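Local atomic coordinates of polycyclic ketone monooxygenase (Myceliophthora thermophila, PDB entry 5MQ6), a protein that uses FAD and NADPH to insert one oxygen atom beside the carbonyl of ketones, notably bulky polycyclic ones, turning them into esters or lactones. Residues 580-583 with 584-588; 378-381 with 382-385; 335-338 with 339-343; 589-592 with 593-596. All coordinates share one frame; numbering follows the deposited sequence.

Contact 1: 580-583 with 584-588; sequences SFEI and MKHAG
Glu582 reaches one turn ahead to hold both Lys585 and His586. From CB its chain sets off with CG anti to the backbone N (chi1 176°), then bends at chi2, and this bend swings the carboxylate along the helix toward the residues that follow. OE1 takes the ammonium group: Lys585 NZ stands 2.8 Å from Glu582 OE1 in a salt bridge, on the syn side and a little out of the carboxylate plane. OE2 serves the imidazole. His586 NE2 donates to Glu582 OE2 over 2.9 Å, the oxygen lying in the ring plane while the nitrogen comes from above the carboxylate plane, the two planes being 67° apart. A water also donates to Glu582 OE2. All this sits near the C-terminal end of helix 573-585, where His586 N bonds to Ile583 O at 2.9 Å. A glutamine here would probably leave Lys585 without its opposite charge and weaken the hold on the imidazole, whose ND1 would still have Ser627. On another side of the helix Met584 lies alongside Phe581, pointing the same way, in a Met-aromatic contact. Its SD is 4.0 Å from the centroid of the Phe581 ring, and Met584 CE sits over the same face, 3.9 Å from that centroid, as a CH-pi contact.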
# COMPACT_ATOMS: atom_id res chain seq x y z
N SER A 580 18.58 -6.21 -13.29
CA SER A 580 18.26 -4.83 -13.60
C SER A 580 18.13 -4.58 -15.11
O SER A 580 17.19 -3.86 -15.51
CB SER A 580 19.18 -3.82 -12.87
OG SER A 580 19.37 -4.12 -11.53
N PHE A 581 18.99 -5.21 -15.93
CA PHE A 581 18.84 -5.16 -17.39
C PHE A 581 17.59 -5.95 -17.80
O PHE A 581 16.91 -5.58 -18.73
CB PHE A 581 20.12 -5.58 -18.14
CG PHE A 581 21.11 -4.47 -18.24
CD1 PHE A 581 21.83 -4.09 -17.13
CD2 PHE A 581 21.20 -3.69 -19.40
CE1 PHE A 581 22.69 -3.00 -17.15
CE2 PHE A 581 22.08 -2.59 -19.46
CZ PHE A 581 22.82 -2.23 -18.33
N GLU A 582 17.26 -7.03 -17.09
CA GLU A 582 15.95 -7.68 -17.34
C GLU A 582 14.81 -6.68 -17.14
O GLU A 582 13.93 -6.57 -18.00
CB GLU A 582 15.75 -8.97 -16.54
CG GLU A 582 14.44 -9.67 -16.64
CD GLU A 582 14.17 -10.26 -18.04
OE1 GLU A 582 15.10 -10.35 -18.87
OE2 GLU A 582 13.00 -10.68 -18.29
N ILE A 583 14.83 -5.93 -16.03
CA ILE A 583 13.76 -5.03 -15.74
C ILE A 583 13.65 -3.95 -16.89
O ILE A 583 12.52 -3.64 -17.35
CB ILE A 583 13.95 -4.37 -14.37
CG1 ILE A 583 13.86 -5.46 -13.22
CG2 ILE A 583 13.02 -3.13 -14.22
CD1 ILE A 583 12.52 -6.19 -13.08
N MET A 584 14.79 -3.45 -17.35
CA MET A 584 14.84 -2.43 -18.43
C MET A 584 14.14 -2.94 -19.68
O MET A 584 13.38 -2.20 -20.32
CB MET A 584 16.25 -2.11 -18.80
CG MET A 584 17.00 -1.30 -17.78
SD MET A 584 18.72 -1.07 -18.37
CE MET A 584 19.57 -0.66 -16.89
N LYS A 585 14.32 -4.24 -19.96
CA LYS A 585 13.67 -4.87 -21.11
C LYS A 585 12.12 -4.79 -21.06
O LYS A 585 11.43 -4.89 -22.08
CB LYS A 585 14.17 -6.29 -21.16
CG LYS A 585 13.70 -7.08 -22.32
CD LYS A 585 14.49 -8.37 -22.40
CE LYS A 585 13.81 -9.46 -21.69
NZ LYS A 585 14.78 -10.59 -21.66
N HIS A 586 11.57 -4.67 -19.85
CA HIS A 586 10.13 -4.64 -19.65
C HIS A 586 9.48 -3.25 -19.58
O HIS A 586 8.25 -3.16 -19.45
CB HIS A 586 9.81 -5.40 -18.35
CG HIS A 586 10.01 -6.87 -18.45
ND1 HIS A 586 8.98 -7.73 -18.73
CD2 HIS A 586 11.12 -7.64 -18.35
CE1 HIS A 586 9.45 -8.97 -18.74
NE2 HIS A 586 10.76 -8.93 -18.57
N ALA A 587 10.30 -2.18 -19.70
CA ALA A 587 9.91 -0.80 -19.41
C ALA A 587 8.85 -0.26 -20.39
O ALA A 587 7.98 0.53 -20.01
CB ALA A 587 11.15 0.11 -19.36
N GLY A 588 8.90 -0.72 -21.62
CA GLY A 588 7.92 -0.33 -22.65
C GLY A 588 6.48 -0.61 -22.23
O GLY A 588 5.61 0.19 -22.52
O HOH W 1 12.10 -12.11 -20.42

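Contact 2: 378-381 with 382-385; sequences PEKI and AEHL
Lys380 and Glu383 are brought alongside each other by different first torsions. In Lys380, CG lies anti to the carbonyl carbon (chi1 -70°) and a bend at chi2 carries the chain round toward the next turn; in Glu383, CG lies anti to the backbone N (chi1 -168°) and the chain runs out extended. The two side chains then point the same way, with Glu383 OE2 beside the last part of the lysine. The carboxylate oxygen is nearer to carbon than to charge: Lys380 CD is 3.3 Å from Glu383 OE2, while Lys380 NZ makes a long salt bridge of 3.5 Å to Glu383 OE2. Glu379 OE2 is 5.1 Å from Glu383 OE2, a like charge that the ammonium group is likely to offset in part. Round the helix the contact turns apolar, with Ile381 CG2 4.3 Å from Leu385 CG. Ile381 also packs on Val374 and Ala591, and the buried imidazole of His384 is fixed by a hydrogen bond from NE2 to Trp589 O. Beneath the side chains each amide from 382 to 385 donates to the carbonyl four residues earlier, the shortest bond being Leu385 N to Ile381 O at 2.8 Å. These are the amphipathic first two turns of the long helix 378-406, with an i to i+3 ion pair on the outer surface and Ile381, His384 and Leu385 applied to the 589-592 loop.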
# COMPACT_ATOMS: atom_id res chain seq x y z
N PRO A 378 8.77 3.77 -31.08
CA PRO A 378 7.53 4.54 -30.95
C PRO A 378 6.26 3.92 -31.61
O PRO A 378 5.14 4.11 -31.10
CB PRO A 378 7.89 5.87 -31.60
CG PRO A 378 9.37 5.99 -31.36
CD PRO A 378 9.89 4.60 -31.52
N GLU A 379 6.43 3.14 -32.68
CA GLU A 379 5.30 2.48 -33.34
C GLU A 379 4.73 1.38 -32.45
O GLU A 379 3.52 1.18 -32.42
CB GLU A 379 5.73 1.92 -34.72
CG GLU A 379 5.16 0.53 -35.04
CD GLU A 379 5.47 0.03 -36.43
OE1 GLU A 379 6.32 0.65 -37.11
OE2 GLU A 379 4.85 -1.00 -36.85
N LYS A 380 5.61 0.65 -31.78
CA LYS A 380 5.19 -0.45 -30.92
C LYS A 380 4.58 0.06 -29.62
O LYS A 380 3.64 -0.49 -29.18
CB LYS A 380 6.34 -1.43 -30.64
CG LYS A 380 6.73 -2.22 -31.86
CD LYS A 380 5.59 -3.02 -32.43
CE LYS A 380 6.03 -3.84 -33.63
NZ LYS A 380 4.97 -4.86 -33.87
N ILE A 381 5.12 1.13 -29.06
CA ILE A 381 4.48 1.73 -27.89
C ILE A 381 3.07 2.25 -28.20
O ILE A 381 2.15 2.06 -27.40
CB ILE A 381 5.34 2.87 -27.30
CG1 ILE A 381 6.69 2.37 -26.73
CG2 ILE A 381 4.59 3.66 -26.22
CD1 ILE A 381 6.72 0.96 -26.29
N ALA A 382 2.92 2.92 -29.34
CA ALA A 382 1.63 3.50 -29.73
C ALA A 382 0.57 2.41 -29.91
O ALA A 382 -0.57 2.59 -29.55
CB ALA A 382 1.76 4.31 -31.03
N GLU A 383 0.98 1.29 -30.47
CA GLU A 383 0.11 0.18 -30.70
C GLU A 383 -0.32 -0.42 -29.33
O GLU A 383 -1.44 -0.82 -29.17
CB GLU A 383 0.90 -0.80 -31.51
CG GLU A 383 0.14 -1.93 -32.10
CD GLU A 383 1.08 -3.00 -32.73
OE1 GLU A 383 0.56 -4.08 -33.10
OE2 GLU A 383 2.31 -2.82 -32.84
N HIS A 384 0.61 -0.51 -28.39
CA HIS A 384 0.38 -1.02 -27.03
C HIS A 384 -0.60 -0.09 -26.34
O HIS A 384 -1.58 -0.55 -25.75
CB HIS A 384 1.73 -1.06 -26.25
CG HIS A 384 1.62 -1.36 -24.76
ND1 HIS A 384 1.17 -2.56 -24.28
CD2 HIS A 384 2.00 -0.65 -23.68
CE1 HIS A 384 1.22 -2.56 -22.95
NE2 HIS A 384 1.76 -1.42 -22.56
N LEU A 385 -0.36 1.21 -26.41
CA LEU A 385 -1.28 2.11 -25.81
C LEU A 385 -2.67 2.07 -26.48
O LEU A 385 -3.69 2.14 -25.78
CB LEU A 385 -0.78 3.53 -25.79
CG LEU A 385 0.48 3.87 -25.03
CD1 LEU A 385 0.67 5.36 -25.16
CD2 LEU A 385 0.42 3.52 -23.57

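Contact 3: 335-338 with 339-343; sequences NLDS and YLTDA
Asp337 and Thr341 cross at about a right angle, with the threonine's two branches sharing the work. Thr341 OG1 sits between the backbone N and the carbonyl carbon (chi1 55°), which lets it fold back and donate to Asp337 O at 2.9 Å. Thr341 N donates to Asp337 O as well, at 3.0 Å, so two firm bonds from one residue grip this carbonyl. The methyl, Thr341 CG2, lies against the same residue, 3.5 Å from Asp337 OD2. A valine here would probably leave Asp337 O with the amide bond but without its hydroxyl donor, making this turn less firmly fixed. Asn335 and Tyr339 run side by side, amide and ring planes 66° apart. The ring brings its edge to the backbone, Tyr339 CD2 being 3.2 Å from Asn335 O. That same carbonyl accepts Ser338 OG at 2.6 Å, in the carbonyl plane and on a lone pair. Farther out, Gln348 NE2 bonds to both Ser338 OG and Tyr339 OH, while the amide of Asn335 is held by Met351 N and Glu349 O. After Thr341 the chain reverses through Asp342, whose phi is positive (58°); Ala343 N reaches back to Ser338 O at 2.7 Å, and inside it Asp342 N bonds weakly to Tyr339 O. This is a Schellman motif, at the C-terminal part of helix 328-340, where the side chain of Leu336 lies about 9 Å from the bound FAD.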
# COMPACT_ATOMS: atom_id res chain seq x y z
N ASN A 335 -6.68 -16.97 -9.37
CA ASN A 335 -7.91 -16.79 -10.13
C ASN A 335 -8.35 -15.32 -10.22
O ASN A 335 -8.54 -14.81 -11.29
CB ASN A 335 -8.97 -17.68 -9.50
CG ASN A 335 -10.25 -17.67 -10.28
OD1 ASN A 335 -11.17 -16.86 -10.05
ND2 ASN A 335 -10.29 -18.54 -11.25
N LEU A 336 -8.40 -14.62 -9.08
CA LEU A 336 -8.70 -13.21 -9.06
C LEU A 336 -7.69 -12.41 -9.92
O LEU A 336 -8.06 -11.59 -10.75
CB LEU A 336 -8.68 -12.68 -7.62
CG LEU A 336 -8.85 -11.19 -7.47
CD1 LEU A 336 -10.22 -10.73 -8.05
CD2 LEU A 336 -8.83 -10.90 -5.99
N ASP A 337 -6.41 -12.62 -9.68
CA ASP A 337 -5.45 -11.83 -10.36
C ASP A 337 -5.43 -12.10 -11.88
O ASP A 337 -4.92 -11.25 -12.62
CB ASP A 337 -4.05 -12.11 -9.81
CG ASP A 337 -3.11 -10.93 -9.99
OD1 ASP A 337 -3.50 -9.78 -9.56
OD2 ASP A 337 -1.97 -11.18 -10.54
N SER A 338 -5.91 -13.28 -12.34
CA SER A 338 -5.94 -13.56 -13.77
C SER A 338 -6.82 -12.59 -14.51
O SER A 338 -6.54 -12.34 -15.68
CB SER A 338 -6.38 -14.99 -14.07
OG SER A 338 -7.81 -15.24 -13.74
N TYR A 339 -7.81 -11.99 -13.83
CA TYR A 339 -8.69 -11.02 -14.49
C TYR A 339 -8.02 -9.66 -14.61
O TYR A 339 -8.21 -8.94 -15.55
CB TYR A 339 -10.03 -10.91 -13.70
CG TYR A 339 -10.85 -12.15 -13.88
CD1 TYR A 339 -11.68 -12.35 -15.03
CD2 TYR A 339 -10.71 -13.20 -13.02
CE1 TYR A 339 -12.38 -13.57 -15.23
CE2 TYR A 339 -11.39 -14.39 -13.20
CZ TYR A 339 -12.22 -14.60 -14.29
OH TYR A 339 -12.83 -15.84 -14.37
N LEU A 340 -7.22 -9.31 -13.62
CA LEU A 340 -6.54 -8.06 -13.58
C LEU A 340 -5.28 -8.02 -14.40
O LEU A 340 -4.80 -6.93 -14.75
CB LEU A 340 -6.19 -7.71 -12.09
CG LEU A 340 -7.47 -7.44 -11.34
CD1 LEU A 340 -7.32 -7.68 -9.81
CD2 LEU A 340 -8.00 -6.04 -11.69
N THR A 341 -4.73 -9.19 -14.75
CA THR A 341 -3.55 -9.26 -15.62
C THR A 341 -4.01 -9.59 -17.07
O THR A 341 -3.21 -9.90 -17.97
CB THR A 341 -2.56 -10.32 -15.12
OG1 THR A 341 -3.20 -11.61 -14.97
CG2 THR A 341 -2.01 -9.94 -13.83
N ASP A 342 -5.29 -9.52 -17.31
CA ASP A 342 -5.84 -9.77 -18.67
C ASP A 342 -5.44 -11.18 -19.14
O ASP A 342 -4.91 -11.39 -20.25
CB ASP A 342 -5.45 -8.64 -19.61
CG ASP A 342 -6.10 -8.73 -21.01
OD1 ASP A 342 -7.22 -9.28 -21.10
OD2 ASP A 342 -5.51 -8.22 -22.02
N ALA A 343 -5.64 -12.14 -18.24
CA ALA A 343 -5.20 -13.50 -18.47
C ALA A 343 -6.23 -14.55 -18.18
O ALA A 343 -5.88 -15.70 -18.14
CB ALA A 343 -3.98 -13.77 -17.65

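Contact 4: 589-592 with 593-596; sequences WFAS and VTGC
A 3-10 turn through Phe590 to Thr594, followed by a beta turn, makes this a local, mostly backbone contact, set in the loop between helix 573-585 and helix 616-621. Val593 N donates to Phe590 O at 2.9 Å, and the next amide follows suit, Thr594 N reaching Ala591 O, also at 2.9 Å. Ala591 O is gripped twice, because Thr594 OG1 donates to it at 2.7 Å. The hydroxyl approaches in the carbonyl plane, on a lone pair, whereas the amide of the same residue comes from above that plane. With OG1 beside the backbone N of Thr594 (chi1 -57°), both donors face the one oxygen. Val593 packs its CB against the first of these carbonyls, 3.4 Å from Phe590 O. Ser592 turns to the rest of the fold: its OG bonds to Ala364 O, and its own carbonyl accepts Trp423 NE1. From Val593 to Cys596 the chain makes a type I beta turn, closed by Cys596 N on Val593 O at 3.1 Å. The whole is a short 3-10 segment running into a beta turn, and it delivers Cys596 to its disulfide with Cys424, next in sequence to the NADPH-binding Lys425.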
# COMPACT_ATOMS: atom_id res chain seq x y z
N TRP A 589 6.23 -1.68 -21.49
CA TRP A 589 4.90 -1.92 -20.94
C TRP A 589 4.37 -0.68 -20.21
O TRP A 589 3.22 -0.30 -20.37
CB TRP A 589 4.85 -3.15 -20.02
CG TRP A 589 3.47 -3.54 -19.75
CD1 TRP A 589 2.66 -3.04 -18.79
CD2 TRP A 589 2.71 -4.49 -20.47
NE1 TRP A 589 1.40 -3.64 -18.87
CE2 TRP A 589 1.41 -4.51 -19.89
CE3 TRP A 589 2.99 -5.33 -21.57
CZ2 TRP A 589 0.38 -5.34 -20.38
CZ3 TRP A 589 1.99 -6.15 -22.04
CH2 TRP A 589 0.67 -6.13 -21.46
N PHE A 590 5.24 -0.02 -19.46
CA PHE A 590 4.80 1.05 -18.56
C PHE A 590 4.71 2.45 -19.14
O PHE A 590 4.35 3.42 -18.45
CB PHE A 590 5.51 0.93 -17.23
CG PHE A 590 5.38 -0.46 -16.62
CD1 PHE A 590 4.25 -0.81 -15.88
CD2 PHE A 590 6.34 -1.43 -16.83
CE1 PHE A 590 4.07 -2.11 -15.39
CE2 PHE A 590 6.20 -2.72 -16.28
CZ PHE A 590 5.06 -3.07 -15.53
N ALA A 591 4.92 2.55 -20.46
CA ALA A 591 4.44 3.74 -21.21
C ALA A 591 2.95 3.98 -21.01
O ALA A 591 2.48 5.11 -21.15
CB ALA A 591 4.71 3.56 -22.68
N SER A 592 2.22 2.90 -20.69
CA SER A 592 0.85 3.01 -20.23
C SER A 592 0.61 4.13 -19.22
O SER A 592 -0.45 4.67 -19.15
CB SER A 592 0.39 1.71 -19.62
OG SER A 592 1.06 1.46 -18.39
N VAL A 593 1.61 4.50 -18.45
CA VAL A 593 1.42 5.44 -17.39
C VAL A 593 1.59 6.91 -17.87
O VAL A 593 1.17 7.82 -17.20
CB VAL A 593 2.33 4.97 -16.25
CG1 VAL A 593 3.10 6.05 -15.57
CG2 VAL A 593 1.49 4.13 -15.29
N THR A 594 2.13 7.11 -19.05
CA THR A 594 2.32 8.45 -19.62
C THR A 594 1.15 9.33 -19.61
O THR A 594 1.28 10.48 -19.25
CB THR A 594 2.65 8.31 -21.09
OG1 THR A 594 3.79 7.47 -21.17
CG2 THR A 594 2.94 9.66 -21.72
N GLY A 595 0.02 8.81 -20.05
CA GLY A 595 -1.16 9.63 -20.20
C GLY A 595 -1.93 9.81 -18.91
O GLY A 595 -2.94 10.49 -18.93
N CYS A 596 -1.48 9.23 -17.80
CA CYS A 596 -2.22 9.36 -16.55
C CYS A 596 -2.33 10.77 -15.95
O CYS A 596 -1.33 11.47 -15.85
CB CYS A 596 -1.65 8.37 -15.50
SG CYS A 596 -2.16 6.68 -15.93

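Overall arrangement
From the N terminus the chain first meets contact 3, in the C-terminal part of helix 328-340, then contact 2 at the start of helix 378-406, and much later contact 1, which runs straight into contact 4. All four follow in series; each joins adjoining segments and closes only a local turn, and none nests in or crosses another. The ties come through space. Contacts 2 and 4, with centres 11 Å apart, meet where Leu385 packs on Ser592 and on the carbonyl of Ala591. Gly588 of contact 1 also touches His384, so helix 378-406 backs the chain that follows helix 573-585. Contact 3 stands apart, its nearest atoms about 6 Å from contact 4.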